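Local coordinates for amidohydrolase (Xanthomonas campestris pv. campestris, PDB 4DZH), which probably deaminates adenosine-type nucleosides such as 5'-methylthioadenosine, using zinc held in the metal site of an amidohydrolase barrel, at residues His81-Leu86 and Val136-Phe141; Pro224-Thr229 and Ile262-Thr267; Pro288-Lys293 and Cys318-Asp323; Leu311-Asp316 and Leu324-Glu329; Glu329-Ala334 and Leu401-Gly406. One frame throughout, in Å; residues are numbered along the deposited sequence.

Contact 1: His81-Leu86 and Val136-Phe141; sequences HNPMTL and VNENYF. With ZN (zinc ion), chain E.
His-81 and Asn-139 meet through a hydrogen bond from the ring nitrogen ND1 of His-81 to the backbone O of Asn-139, 2.7 Å long and close to straight. The oxygen lies almost exactly in the ring plane, and ND1 in turn lies in the plane of the Asn-139 carbonyl. Rotation of the imidazole is thereby fixed, and the opposite nitrogen, NE2, is presented to a zinc ion at 2.0 Å. A second polar bond runs from the backbone N of Asn-82 to Glu-138 OE2, which accepts at 2.8 Å with its syn lone pair. Glu-138 CG stands anti to its own N (chi1 -171°) and the chain then bends at chi2 (58°), which swings the carboxylate across to the Asn-82 backbone. Its other oxygen, OE1, is held by Tyr-150 and Thr-80.

Apolar packing centres on Tyr-140. Pro-83 slides along one face of the ring, with CG 3.4 Å from Tyr-140 CD2 and CB making a CH-pi contact; Met-84 crosses Tyr-140 at about a right angle, its Met-aromatic contact doubtful given two conformers. The Tyr-140 hydroxyl bonds to Glu-108. His-81 belongs to the HxH pair, with His-79, that closes the first barrel strand of amidohydrolases and binds the metal.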
# COMPACT_ATOMS: atom_id res chain seq x y z
N HIS A 81 14.03 11.14 5.38
CA HIS A 81 14.81 12.23 4.80
C HIS A 81 13.75 13.23 4.35
O HIS A 81 13.45 13.34 3.16
CB HIS A 81 15.65 11.77 3.58
CG HIS A 81 16.54 10.59 3.85
ND1 HIS A 81 17.60 10.65 4.73
CD2 HIS A 81 16.53 9.34 3.34
CE1 HIS A 81 18.21 9.48 4.76
NE2 HIS A 81 17.56 8.66 3.95
N ASN A 82 13.15 13.90 5.32
CA ASN A 82 11.86 14.54 5.03
C ASN A 82 11.83 15.73 4.02
O ASN A 82 10.83 15.90 3.32
CB ASN A 82 11.08 14.82 6.35
CG ASN A 82 10.16 13.65 6.73
OD1 ASN A 82 9.85 12.75 5.90
ND2 ASN A 82 9.67 13.67 7.97
N PRO A 83 12.92 16.50 3.91
CA PRO A 83 12.91 17.54 2.87
C PRO A 83 12.72 16.95 1.47
O PRO A 83 12.34 17.67 0.55
CB PRO A 83 14.30 18.19 3.00
CG PRO A 83 14.61 18.05 4.46
CD PRO A 83 14.08 16.64 4.81
N MET A 84 13.01 15.66 1.29
CA MET A 84 12.80 15.04 -0.02
C MET A 84 11.31 14.88 -0.40
O MET A 84 11.02 14.43 -1.50
CB MET A 84 13.59 13.72 -0.13
CG MET A 84 15.04 13.89 0.27
SD MET A 84 16.09 12.44 0.04
CE MET A 84 16.32 12.44 -1.73
N THR A 85 10.36 15.29 0.46
CA THR A 85 8.98 15.39 0.01
C THR A 85 8.93 16.33 -1.20
O THR A 85 8.16 16.12 -2.12
CB THR A 85 8.03 16.01 1.02
OG1 THR A 85 8.60 17.25 1.46
CG2 THR A 85 7.81 15.12 2.17
N LEU A 86 9.78 17.36 -1.21
CA LEU A 86 9.85 18.26 -2.37
C LEU A 86 10.40 17.59 -3.65
O LEU A 86 10.28 18.14 -4.73
CB LEU A 86 10.65 19.55 -2.01
CG LEU A 86 9.93 20.39 -0.94
CD1 LEU A 86 10.85 21.54 -0.57
CD2 LEU A 86 8.57 20.90 -1.41
N VAL A 136 9.46 11.04 14.21
CA VAL A 136 10.37 10.61 13.16
C VAL A 136 11.75 10.46 13.69
O VAL A 136 12.09 11.03 14.75
CB VAL A 136 10.46 11.64 12.00
CG1 VAL A 136 9.21 11.62 11.23
CG2 VAL A 136 10.79 13.06 12.52
N ASN A 137 12.52 9.67 12.93
CA ASN A 137 13.97 9.56 13.11
C ASN A 137 14.54 10.18 11.85
O ASN A 137 14.70 9.50 10.82
CB ASN A 137 14.36 8.10 13.17
CG ASN A 137 15.82 7.89 13.52
OD1 ASN A 137 16.49 8.77 14.08
ND2 ASN A 137 16.29 6.70 13.26
N GLU A 138 14.84 11.49 11.95
CA GLU A 138 15.20 12.31 10.80
C GLU A 138 16.70 12.23 10.47
O GLU A 138 17.56 12.18 11.35
CB GLU A 138 14.88 13.78 11.13
CG GLU A 138 14.99 14.71 9.92
CD GLU A 138 14.09 14.31 8.75
OE1 GLU A 138 12.86 13.99 8.91
OE2 GLU A 138 14.60 14.39 7.63
N ASN A 139 17.00 12.24 9.16
CA ASN A 139 18.39 12.11 8.75
C ASN A 139 18.62 13.04 7.55
O ASN A 139 18.39 12.65 6.41
CB ASN A 139 18.59 10.63 8.38
CG ASN A 139 20.02 10.26 8.06
OD1 ASN A 139 20.81 11.09 7.68
ND2 ASN A 139 20.33 8.96 8.16
N TYR A 140 18.99 14.30 7.80
CA TYR A 140 19.19 15.24 6.70
C TYR A 140 20.12 16.40 7.07
O TYR A 140 20.41 16.66 8.27
CB TYR A 140 17.87 15.81 6.15
CG TYR A 140 17.93 16.07 4.63
CD1 TYR A 140 17.97 15.01 3.71
CD2 TYR A 140 17.97 17.38 4.12
CE1 TYR A 140 18.02 15.24 2.37
CE2 TYR A 140 18.04 17.62 2.77
CZ TYR A 140 18.05 16.55 1.90
OH TYR A 140 18.10 16.78 0.53
N PHE A 141 20.62 17.07 6.01
CA PHE A 141 21.42 18.28 6.15
C PHE A 141 20.56 19.35 6.79
O PHE A 141 19.35 19.30 6.72
CB PHE A 141 21.91 18.72 4.76
CG PHE A 141 22.73 17.66 4.05
CD1 PHE A 141 24.07 17.47 4.37
CD2 PHE A 141 22.16 16.89 3.06
CE1 PHE A 141 24.83 16.51 3.74
CE2 PHE A 141 22.91 15.92 2.41
CZ PHE A 141 24.26 15.74 2.76
ZN ZN E . 17.82 6.70 4.00
O HOH W 1 18.19 5.33 2.55

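Contact 2: Pro224-Thr229 and Ile262-Thr267; sequences PVHLHT and IAVHMT. With ZN (zinc ion), chain E.
Leu-227 O is gripped twice, by the backbone N of Val-264 across the strands and by the hydroxyl of Thr-229 in its own strand. The two donors arrive from opposite faces of the carbonyl plane: Val-264 N at 2.9 Å is moderately tilted, while Thr-229 OG1, also at 2.9 Å, stands well above it. Thr-229 can reach back because OG1 lies beside its own N, anti to the carbonyl carbon (chi1 -52°); that leaves CG2 pointing to Met-266 SD, 3.6 Å away.

The pairing is parallel throughout, with nearly straight bonds from Ile-262 N to Val-225 O, from Leu-227 N to Ile-262 O and from Thr-229 N to Val-264 O. A more bent one, Met-266 N to Thr-229 O, follows where the second strand has ended.

His-226, His-228, Ile-262 and Val-264 share one face of the sheet. Val-264 CG2 meets the edge of the His-226 ring, 3.5 Å from CD2. His-228 and His-265 stand side by side, rims facing and planes only 8° apart. His-228 NE2 binds zinc at 2.2 Å, and His-265 NE2 hydrogen-bonds at 2.7 Å to water 1, itself a zinc ligand. One second-shell bond, from His-228 ND1 to His-201 O, helps orient the zinc-bound ring.

Strand 133-139 approaches the histidine face through Asn-137 and Asn-139; helices 208-221 and 247-254 pack against Leu-227 on the other face, and strand 283-286 continues the sheet beside Ala-263.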
# COMPACT_ATOMS: atom_id res chain seq x y z
N PRO A 224 22.30 8.47 20.27
CA PRO A 224 22.27 7.30 19.38
C PRO A 224 23.07 7.54 18.09
O PRO A 224 23.44 8.69 17.83
CB PRO A 224 20.77 7.16 19.06
CG PRO A 224 20.08 7.88 20.16
CD PRO A 224 20.96 9.03 20.49
N VAL A 225 23.35 6.46 17.35
CA VAL A 225 24.06 6.53 16.07
C VAL A 225 23.14 5.97 14.98
O VAL A 225 22.81 4.81 15.00
CB VAL A 225 25.38 5.72 16.15
CG1 VAL A 225 26.10 5.73 14.82
CG2 VAL A 225 26.27 6.28 17.26
N HIS A 226 22.73 6.81 14.02
CA HIS A 226 21.72 6.45 12.99
C HIS A 226 22.44 6.22 11.65
O HIS A 226 22.90 7.19 11.04
CB HIS A 226 20.79 7.66 12.87
CG HIS A 226 19.65 7.51 11.90
ND1 HIS A 226 18.69 8.50 11.74
CD2 HIS A 226 19.32 6.53 11.02
CE1 HIS A 226 17.82 8.13 10.82
NE2 HIS A 226 18.18 6.93 10.36
N LEU A 227 22.51 4.97 11.19
CA LEU A 227 23.41 4.61 10.08
C LEU A 227 22.77 3.71 9.03
O LEU A 227 22.34 2.59 9.35
CB LEU A 227 24.64 3.91 10.65
CG LEU A 227 25.67 3.31 9.70
CD1 LEU A 227 26.37 4.43 8.99
CD2 LEU A 227 26.70 2.47 10.50
N HIS A 228 22.73 4.16 7.78
CA HIS A 228 22.42 3.22 6.69
C HIS A 228 23.42 2.08 6.67
O HIS A 228 24.62 2.33 6.48
CB HIS A 228 22.46 3.90 5.32
CG HIS A 228 21.52 5.05 5.14
ND1 HIS A 228 21.97 6.34 5.01
CD2 HIS A 228 20.18 5.10 4.95
CE1 HIS A 228 20.95 7.14 4.78
NE2 HIS A 228 19.84 6.42 4.74
N THR A 229 22.96 0.84 6.83
CA THR A 229 23.88 -0.30 6.99
C THR A 229 23.48 -1.51 6.15
O THR A 229 22.36 -2.03 6.29
CB THR A 229 23.92 -0.72 8.47
OG1 THR A 229 24.19 0.40 9.31
CG2 THR A 229 25.03 -1.80 8.73
N ILE A 262 21.38 2.43 15.51
CA ILE A 262 20.16 2.24 14.75
C ILE A 262 20.57 1.91 13.32
O ILE A 262 21.03 2.79 12.58
CB ILE A 262 19.31 3.54 14.75
CG1 ILE A 262 19.13 4.10 16.17
CG2 ILE A 262 17.98 3.29 14.03
CD1 ILE A 262 18.55 5.54 16.21
N ALA A 263 20.45 0.64 12.92
CA ALA A 263 20.96 0.18 11.64
C ALA A 263 19.83 0.14 10.63
O ALA A 263 18.90 -0.66 10.74
CB ALA A 263 21.56 -1.23 11.79
N VAL A 264 19.94 0.97 9.61
CA VAL A 264 18.83 1.11 8.65
C VAL A 264 19.02 0.25 7.41
O VAL A 264 20.13 0.14 6.86
CB VAL A 264 18.68 2.58 8.27
CG1 VAL A 264 17.44 2.78 7.37
CG2 VAL A 264 18.55 3.42 9.56
N HIS A 265 17.95 -0.42 7.00
CA HIS A 265 17.85 -1.21 5.76
C HIS A 265 18.21 -2.66 5.98
O HIS A 265 17.35 -3.53 6.00
CB HIS A 265 18.57 -0.59 4.55
CG HIS A 265 18.02 0.75 4.14
ND1 HIS A 265 16.70 0.95 3.78
CD2 HIS A 265 18.63 1.96 4.01
CE1 HIS A 265 16.52 2.22 3.45
NE2 HIS A 265 17.67 2.86 3.61
N MET A 266 19.50 -2.90 6.12
CA MET A 266 19.97 -4.21 6.56
C MET A 266 19.38 -5.33 5.68
O MET A 266 18.85 -6.32 6.22
CB MET A 266 19.66 -4.38 8.06
CG MET A 266 20.41 -3.41 8.99
SD MET A 266 22.13 -3.95 9.22
CE MET A 266 21.96 -4.82 10.80
N THR A 267 19.45 -5.18 4.35
CA THR A 267 18.93 -6.17 3.39
C THR A 267 19.88 -7.33 3.16
O THR A 267 19.45 -8.45 2.86
CB THR A 267 18.61 -5.59 2.00
OG1 THR A 267 19.80 -5.09 1.41
CG2 THR A 267 17.56 -4.44 2.08
ZN ZN E . 17.82 6.70 4.00
O HOH W 1 18.19 5.33 2.55

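Contact 3: Pro288-Lys293 and Cys318-Asp323; sequences PESNLK and CASNND. With MG (magnesium ion), chain B.
Glu-289 and Asn-321 bring two acceptor oxygens, OE1 and OD1, to within 3.0 Å of each other, a closeness explained by the magnesium ion that both bind. Equally unusual is the cis peptide bond between Asn-321 and Asn-322, in the loop that supplies two of the metal's ligands.

The ion has six ligands: Glu-289 OE1 and Asn-321 OD1 at 2.0 Å each, Asp-323 OD1 at 2.1 Å, and three waters. The Glu-289 chain runs extended beyond CG (chi2 -178°), reaching from the helix to the metal, and its carboxylate plane is turned 46° from the Asn-321 amide. OE2 is taken up by Thr-332 and Ser-328. Asn-321 OD1 also accepts from Asp-323 N, the bond of an Asx turn, with the donor above the carbonyl plane; ND2 of the same amide bonds to Thr-315 O and Glu-329 OE2. Water 4 ties the outer oxygen Asp-323 OD2 back to the ion.

Further along the helix, Lys-293 lays CD alongside the backbone of Ser-320 and Asn-321. Bending at chi4 brings NZ toward Asn-322 OD1, a weak bond at 3.5 Å, while water 2 bridges NZ to Ala-319 O; the main partner of this ammonium is Asp-92, and Tyr-403 of the second subunit makes a cation-pi contact with it. Asn-322 OD1 accepts more firmly from Asn-321 N, at 2.7 Å. Ser-290 OG and Ser-320 OG lie 3.2 Å apart, Ser-290 being hydrogen-bonded to Asp-316. Together the helix and loop make an octahedral magnesium site, half protein and half water, separate from the zinc centre of the barrel.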
# COMPACT_ATOMS: atom_id res chain seq x y z
N PRO A 288 10.75 -1.41 3.81
CA PRO A 288 10.51 -2.36 2.72
C PRO A 288 10.19 -1.71 1.37
O PRO A 288 10.60 -2.19 0.32
CB PRO A 288 9.31 -3.18 3.22
CG PRO A 288 8.67 -2.32 4.34
CD PRO A 288 9.83 -1.59 4.97
N GLU A 289 9.37 -0.65 1.36
CA GLU A 289 8.96 -0.12 0.07
C GLU A 289 10.14 0.48 -0.69
O GLU A 289 10.24 0.28 -1.94
CB GLU A 289 7.75 0.86 0.17
CG GLU A 289 6.49 0.15 0.74
CD GLU A 289 5.25 1.01 0.83
OE1 GLU A 289 5.26 2.18 0.35
OE2 GLU A 289 4.24 0.45 1.35
N SER A 290 11.00 1.22 0.01
CA SER A 290 12.20 1.77 -0.60
C SER A 290 13.10 0.64 -1.08
O SER A 290 13.63 0.71 -2.21
CB SER A 290 12.94 2.65 0.39
OG SER A 290 14.21 3.03 -0.13
N ASN A 291 13.27 -0.39 -0.24
CA ASN A 291 14.14 -1.53 -0.60
C ASN A 291 13.62 -2.21 -1.89
O ASN A 291 14.39 -2.61 -2.79
CB ASN A 291 14.19 -2.59 0.50
CG ASN A 291 14.85 -2.15 1.81
OD1 ASN A 291 14.68 -2.82 2.83
ND2 ASN A 291 15.61 -1.03 1.80
N LEU A 292 12.29 -2.40 -1.99
CA LEU A 292 11.78 -3.08 -3.15
C LEU A 292 11.94 -2.17 -4.37
O LEU A 292 12.39 -2.62 -5.43
CB LEU A 292 10.30 -3.46 -2.94
CG LEU A 292 9.98 -4.48 -1.85
CD1 LEU A 292 8.43 -4.62 -1.82
CD2 LEU A 292 10.59 -5.81 -2.23
N LYS A 293 11.59 -0.88 -4.22
CA LYS A 293 11.58 0.03 -5.35
C LYS A 293 12.99 0.24 -5.91
O LYS A 293 13.12 0.37 -7.12
CB LYS A 293 10.96 1.37 -4.92
CG LYS A 293 10.69 2.36 -6.02
CD LYS A 293 9.85 3.55 -5.46
CE LYS A 293 9.29 4.47 -6.55
NZ LYS A 293 10.34 5.35 -7.17
N CYS A 318 10.76 10.51 -0.12
CA CYS A 318 9.72 10.51 -1.13
C CYS A 318 10.22 10.45 -2.56
O CYS A 318 9.41 10.46 -3.47
CB CYS A 318 8.75 11.70 -0.96
SG CYS A 318 7.76 11.56 0.55
N ALA A 319 11.53 10.33 -2.77
CA ALA A 319 12.01 10.04 -4.12
C ALA A 319 12.22 8.54 -4.28
O ALA A 319 12.56 8.08 -5.38
CB ALA A 319 13.32 10.79 -4.42
N SER A 320 12.05 7.78 -3.20
CA SER A 320 12.09 6.30 -3.31
C SER A 320 11.05 5.63 -2.41
O SER A 320 11.38 4.79 -1.56
CB SER A 320 13.48 5.76 -3.04
OG SER A 320 13.85 5.84 -1.68
N ASN A 321 9.80 6.05 -2.59
CA ASN A 321 8.70 5.38 -1.90
C ASN A 321 7.40 5.35 -2.67
O ASN A 321 6.92 4.26 -2.97
CB ASN A 321 8.56 5.89 -0.43
CG ASN A 321 7.60 5.02 0.38
OD1 ASN A 321 6.41 4.89 0.02
ND2 ASN A 321 8.10 4.43 1.44
N ASN A 322 6.73 6.47 -2.99
CA ASN A 322 7.18 7.87 -2.85
C ASN A 322 6.31 8.63 -1.85
O ASN A 322 6.14 9.87 -1.96
CB ASN A 322 7.03 8.52 -4.22
CG ASN A 322 8.11 8.07 -5.16
OD1 ASN A 322 9.11 7.49 -4.74
ND2 ASN A 322 7.89 8.29 -6.44
N ASP A 323 5.70 7.91 -0.90
CA ASP A 323 4.91 8.59 0.14
C ASP A 323 5.48 8.37 1.53
O ASP A 323 6.49 7.66 1.72
CB ASP A 323 3.43 8.23 0.06
CG ASP A 323 3.19 6.73 0.12
OD1 ASP A 323 4.02 6.02 0.73
OD2 ASP A 323 2.12 6.28 -0.35
MG MG B . 4.65 4.09 0.40
O HOH W 2 13.05 5.56 -6.66
O HOH W 3 4.49 4.20 -1.75
O HOH W 4 2.56 3.64 0.35
O HOH W 5 4.83 3.96 2.44

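Contact 4: Leu311-Asp316 and Leu324-Glu329; sequences LAIGTD and LDMFSE. With ZN (zinc ion), chain E; ZN (zinc ion), chain F.
Ile-313 and Thr-315 pack against Met-326 and Glu-329 where the chain leaves barrel strand 310-313 and, after a loop, enters helix 326-341, a beta-alpha unit of the TIM barrel. Met-326 is folded at both chi2 and chi3 (-75° and -66°), curling its methyl back over the strand: CE lies 3.8 Å from Ile-313 CG2, and SD touches Thr-315 CG2. Glu-329 puts CG anti to its own N and bends at chi2 (75°), sliding antiparallel along Ile-313 so that CG comes within 3.6 Å of Ile-313 CG2. Its carboxylate ends beside Thr-315, where water 6 donates to OE1; Glu-289 N and Asn-321 ND2 take the two oxygens as acceptors.

Thr-315 OG1 sits between its own N and carbonyl carbon, where it donates to Asp-316 O in plane and on a lone pair, receives Asn-77 ND2, and is met by Leu-324 CD2 crossing at about a right angle. Asp-325 N-caps the helix, its OD1 accepting from Ser-328 N at 2.9 Å.

Asp-316 turns its side chain away to the metals: OD1 bridges the two zinc ions, 2.4 Å from the one His-81 binds, and OD2, hydrogen-bonded to Ser-290 OG, holds the other zinc at 2.0 Å.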
# COMPACT_ATOMS: atom_id res chain seq x y z
N LEU A 311 12.98 -4.31 16.28
CA LEU A 311 12.69 -3.97 14.88
C LEU A 311 11.74 -2.77 14.81
O LEU A 311 10.70 -2.74 15.48
CB LEU A 311 12.05 -5.16 14.15
CG LEU A 311 11.87 -5.12 12.62
CD1 LEU A 311 13.21 -5.15 11.90
CD2 LEU A 311 11.00 -6.22 12.12
N ALA A 312 12.13 -1.79 14.00
CA ALA A 312 11.27 -0.64 13.69
C ALA A 312 11.01 -0.55 12.20
O ALA A 312 11.58 -1.28 11.38
CB ALA A 312 11.96 0.62 14.19
N ILE A 313 10.11 0.38 11.82
CA ILE A 313 9.68 0.53 10.44
C ILE A 313 9.84 2.00 10.06
O ILE A 313 9.55 2.89 10.86
CB ILE A 313 8.21 0.06 10.27
CG1 ILE A 313 8.12 -1.45 10.51
CG2 ILE A 313 7.67 0.39 8.85
CD1 ILE A 313 6.71 -2.01 10.56
N GLY A 314 10.36 2.23 8.86
CA GLY A 314 10.51 3.58 8.35
C GLY A 314 10.17 3.62 6.85
O GLY A 314 10.11 2.58 6.15
N THR A 315 9.98 4.81 6.31
CA THR A 315 9.55 4.97 4.92
C THR A 315 10.72 5.32 3.97
O THR A 315 10.57 5.15 2.75
CB THR A 315 8.43 6.05 4.74
OG1 THR A 315 8.90 7.31 5.25
CG2 THR A 315 7.10 5.64 5.46
N ASP A 316 11.82 5.87 4.51
CA ASP A 316 12.87 6.50 3.70
C ASP A 316 12.25 7.73 3.06
O ASP A 316 11.19 8.21 3.53
CB ASP A 316 13.46 5.49 2.65
CG ASP A 316 14.95 5.72 2.33
OD1 ASP A 316 15.71 6.47 2.98
OD2 ASP A 316 15.34 4.98 1.39
N LEU A 324 4.87 9.02 2.52
CA LEU A 324 5.28 8.85 3.94
C LEU A 324 4.19 8.08 4.66
O LEU A 324 3.88 8.34 5.83
CB LEU A 324 5.44 10.22 4.64
CG LEU A 324 6.55 11.05 4.01
CD1 LEU A 324 6.57 12.48 4.66
CD2 LEU A 324 7.99 10.39 4.03
N ASP A 325 3.58 7.13 3.97
CA ASP A 325 2.40 6.45 4.47
C ASP A 325 2.83 5.26 5.32
O ASP A 325 3.22 4.20 4.76
CB ASP A 325 1.56 5.96 3.27
CG ASP A 325 0.27 5.21 3.67
OD1 ASP A 325 0.14 4.85 4.86
OD2 ASP A 325 -0.58 4.97 2.78
N MET A 326 2.79 5.41 6.64
CA MET A 326 3.19 4.29 7.50
C MET A 326 2.15 3.20 7.54
O MET A 326 2.49 2.05 7.87
CB MET A 326 3.51 4.78 8.92
CG MET A 326 4.84 5.48 9.02
SD MET A 326 6.24 4.32 8.96
CE MET A 326 5.99 3.41 10.51
N PHE A 327 0.86 3.48 7.26
CA PHE A 327 -0.11 2.38 7.21
C PHE A 327 0.27 1.42 6.09
O PHE A 327 0.27 0.21 6.26
CB PHE A 327 -1.54 2.90 6.98
CG PHE A 327 -2.22 3.39 8.24
CD1 PHE A 327 -1.87 4.61 8.81
CD2 PHE A 327 -3.21 2.62 8.83
CE1 PHE A 327 -2.47 5.05 9.98
CE2 PHE A 327 -3.84 3.06 10.01
CZ PHE A 327 -3.48 4.25 10.57
N SER A 328 0.62 1.98 4.93
CA SER A 328 1.12 1.19 3.82
C SER A 328 2.42 0.50 4.13
O SER A 328 2.57 -0.67 3.81
CB SER A 328 1.29 2.04 2.58
OG SER A 328 1.72 1.24 1.47
N GLU A 329 3.37 1.25 4.69
CA GLU A 329 4.67 0.67 5.01
C GLU A 329 4.52 -0.57 5.92
O GLU A 329 5.21 -1.62 5.72
CB GLU A 329 5.56 1.71 5.68
CG GLU A 329 7.03 1.34 5.47
CD GLU A 329 7.51 1.63 4.09
OE1 GLU A 329 8.49 0.95 3.66
OE2 GLU A 329 6.98 2.54 3.42
ZN ZN E . 17.82 6.70 4.00
ZN ZN F . 17.17 5.59 1.02
O HOH W 6 10.55 2.25 2.68
O HOH W 1 18.19 5.33 2.55
O HOH W 7 18.26 4.31 -0.30

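Contact 5: Glu329-Ala334 and Leu401-Gly406; sequences ENRTAA and LIYAAG
Ile-402 and Tyr-403, at the end of helix 397-403, rest on one side of helix 326-341, in a buried helix-to-helix contact made of small apolar touches and bridging waters. Ala-334 carries the apolar part: its CB lies 3.8 Å from Tyr-403 CE1, approaching the ring obliquely, and 4.0 Å from Ile-402 CG2. Ile-402 reaches the other way too, its CD1 meeting Asn-330 CB at 4.0 Å. Between these, Arg-331 CB sits only 3.3 Å from Ile-402 O, while its CG comes up to the Tyr-403 ring edge.

Helix 326-341 follows barrel strand 310-313 in the TIM-barrel fold, so this contact lies on the outer side of the barrel, with helix 349-363 also packing on Asn-330, Ala-334 and Ile-402.

Water carries the polar links. Water 10 accepts from Arg-331 NE at 2.9 Å and reaches Tyr-403 O weakly; water 8 donates to Leu-401 O and is weakly held by Asn-330 ND2. Arg-331 leaves its helix with CG anti to N (chi1 -180°), then bends at chi2 and chi3, which carries NH2 back to Ser-328 of its own helix. Tyr-403 OH hydrogen-bonds to Lys-338 and to Asp-93 of the second subunit, whose Lys-293 makes a cation-pi contact with the ring.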
# COMPACT_ATOMS: atom_id res chain seq x y z
N GLU A 329 3.37 1.25 4.69
CA GLU A 329 4.67 0.67 5.01
C GLU A 329 4.52 -0.57 5.92
O GLU A 329 5.21 -1.62 5.72
CB GLU A 329 5.56 1.71 5.68
CG GLU A 329 7.03 1.34 5.47
CD GLU A 329 7.51 1.63 4.09
OE1 GLU A 329 8.49 0.95 3.66
OE2 GLU A 329 6.98 2.54 3.42
N ASN A 330 3.61 -0.47 6.90
CA ASN A 330 3.36 -1.57 7.83
C ASN A 330 2.80 -2.75 7.10
O ASN A 330 3.25 -3.89 7.31
CB ASN A 330 2.34 -1.19 8.91
CG ASN A 330 2.85 -0.12 9.88
OD1 ASN A 330 4.05 0.14 10.00
ND2 ASN A 330 1.92 0.48 10.63
N ARG A 331 1.79 -2.53 6.24
CA ARG A 331 1.23 -3.63 5.46
C ARG A 331 2.30 -4.28 4.57
O ARG A 331 2.39 -5.51 4.52
CB ARG A 331 0.07 -3.16 4.60
CG ARG A 331 -0.53 -4.30 3.78
CD ARG A 331 -0.52 -4.04 2.24
NE ARG A 331 -1.25 -2.79 2.03
CZ ARG A 331 -0.68 -1.65 1.64
NH1 ARG A 331 -1.41 -0.54 1.59
NH2 ARG A 331 0.63 -1.57 1.32
N THR A 332 3.12 -3.46 3.91
CA THR A 332 4.17 -4.03 3.04
C THR A 332 5.15 -4.86 3.87
O THR A 332 5.53 -5.99 3.46
CB THR A 332 4.89 -2.90 2.31
OG1 THR A 332 3.93 -2.16 1.52
CG2 THR A 332 5.92 -3.49 1.37
N ALA A 333 5.53 -4.34 5.04
CA ALA A 333 6.45 -5.06 5.95
C ALA A 333 5.82 -6.40 6.32
O ALA A 333 6.47 -7.44 6.28
CB ALA A 333 6.76 -4.25 7.21
N ALA A 334 4.55 -6.36 6.69
CA ALA A 334 3.93 -7.58 7.19
C ALA A 334 3.81 -8.63 6.09
O ALA A 334 4.01 -9.83 6.38
CB ALA A 334 2.56 -7.27 7.80
N LEU A 401 -6.19 -2.89 11.19
CA LEU A 401 -5.28 -1.75 11.17
C LEU A 401 -4.11 -2.00 10.24
O LEU A 401 -3.60 -1.07 9.58
CB LEU A 401 -4.74 -1.50 12.58
CG LEU A 401 -5.81 -0.85 13.45
CD1 LEU A 401 -5.31 -0.85 14.93
CD2 LEU A 401 -6.13 0.54 13.03
N ILE A 402 -3.68 -3.25 10.16
CA ILE A 402 -2.51 -3.57 9.34
C ILE A 402 -2.86 -3.91 7.88
O ILE A 402 -2.17 -3.45 6.96
CB ILE A 402 -1.74 -4.72 9.99
CG1 ILE A 402 -1.18 -4.29 11.37
CG2 ILE A 402 -0.58 -5.17 9.10
CD1 ILE A 402 -0.10 -3.23 11.26
N TYR A 403 -3.92 -4.69 7.66
CA TYR A 403 -4.16 -5.22 6.33
C TYR A 403 -5.28 -4.55 5.57
O TYR A 403 -5.53 -4.90 4.39
CB TYR A 403 -4.44 -6.71 6.39
CG TYR A 403 -3.30 -7.55 7.00
CD1 TYR A 403 -2.02 -7.55 6.45
CD2 TYR A 403 -3.52 -8.32 8.15
CE1 TYR A 403 -0.99 -8.30 7.00
CE2 TYR A 403 -2.48 -9.07 8.72
CZ TYR A 403 -1.22 -9.05 8.13
OH TYR A 403 -0.17 -9.79 8.66
N ALA A 404 -6.01 -3.64 6.19
CA ALA A 404 -7.13 -2.99 5.46
C ALA A 404 -7.25 -1.46 5.62
O ALA A 404 -7.68 -0.77 4.67
CB ALA A 404 -8.48 -3.65 5.83
N ALA A 405 -6.93 -0.92 6.80
CA ALA A 405 -7.07 0.50 7.02
C ALA A 405 -6.13 1.28 6.14
O ALA A 405 -4.94 0.92 6.01
CB ALA A 405 -6.77 0.82 8.49
N GLY A 406 -6.64 2.35 5.54
CA GLY A 406 -5.80 3.30 4.87
C GLY A 406 -5.50 4.51 5.72
O GLY A 406 -6.23 4.83 6.66
O HOH W 8 -0.91 -0.33 8.93
O HOH W 9 -3.91 -4.79 1.61
O HOH W 10 -3.86 -2.24 3.15

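How the contacts relate
Contacts 1, 2 and 4 converge on one zinc ion, to which they bring His-81, His-228 and Asp-316; His-79 completes the protein ligands, and water 1 belongs to all three. His-81 NE2 and His-228 NE2 come within 3.3 Å of each other there. Contact 3 adjoins this centre through Ser-290 OG, 2.7 Å from Asp-316 OD2, while its own magnesium site connects outward: Glu-289 OE2 lies 2.6 Å from both Ser-328 OG of contact 4 and Thr-332 OG1 of contact 5. Contacts 4 and 5 share Glu-329 and helix 326-341, with centres about 9 Å apart. The centre of contact 5 lies about 22 Å from that of contact 1 and about 23 Å from that of contact 2.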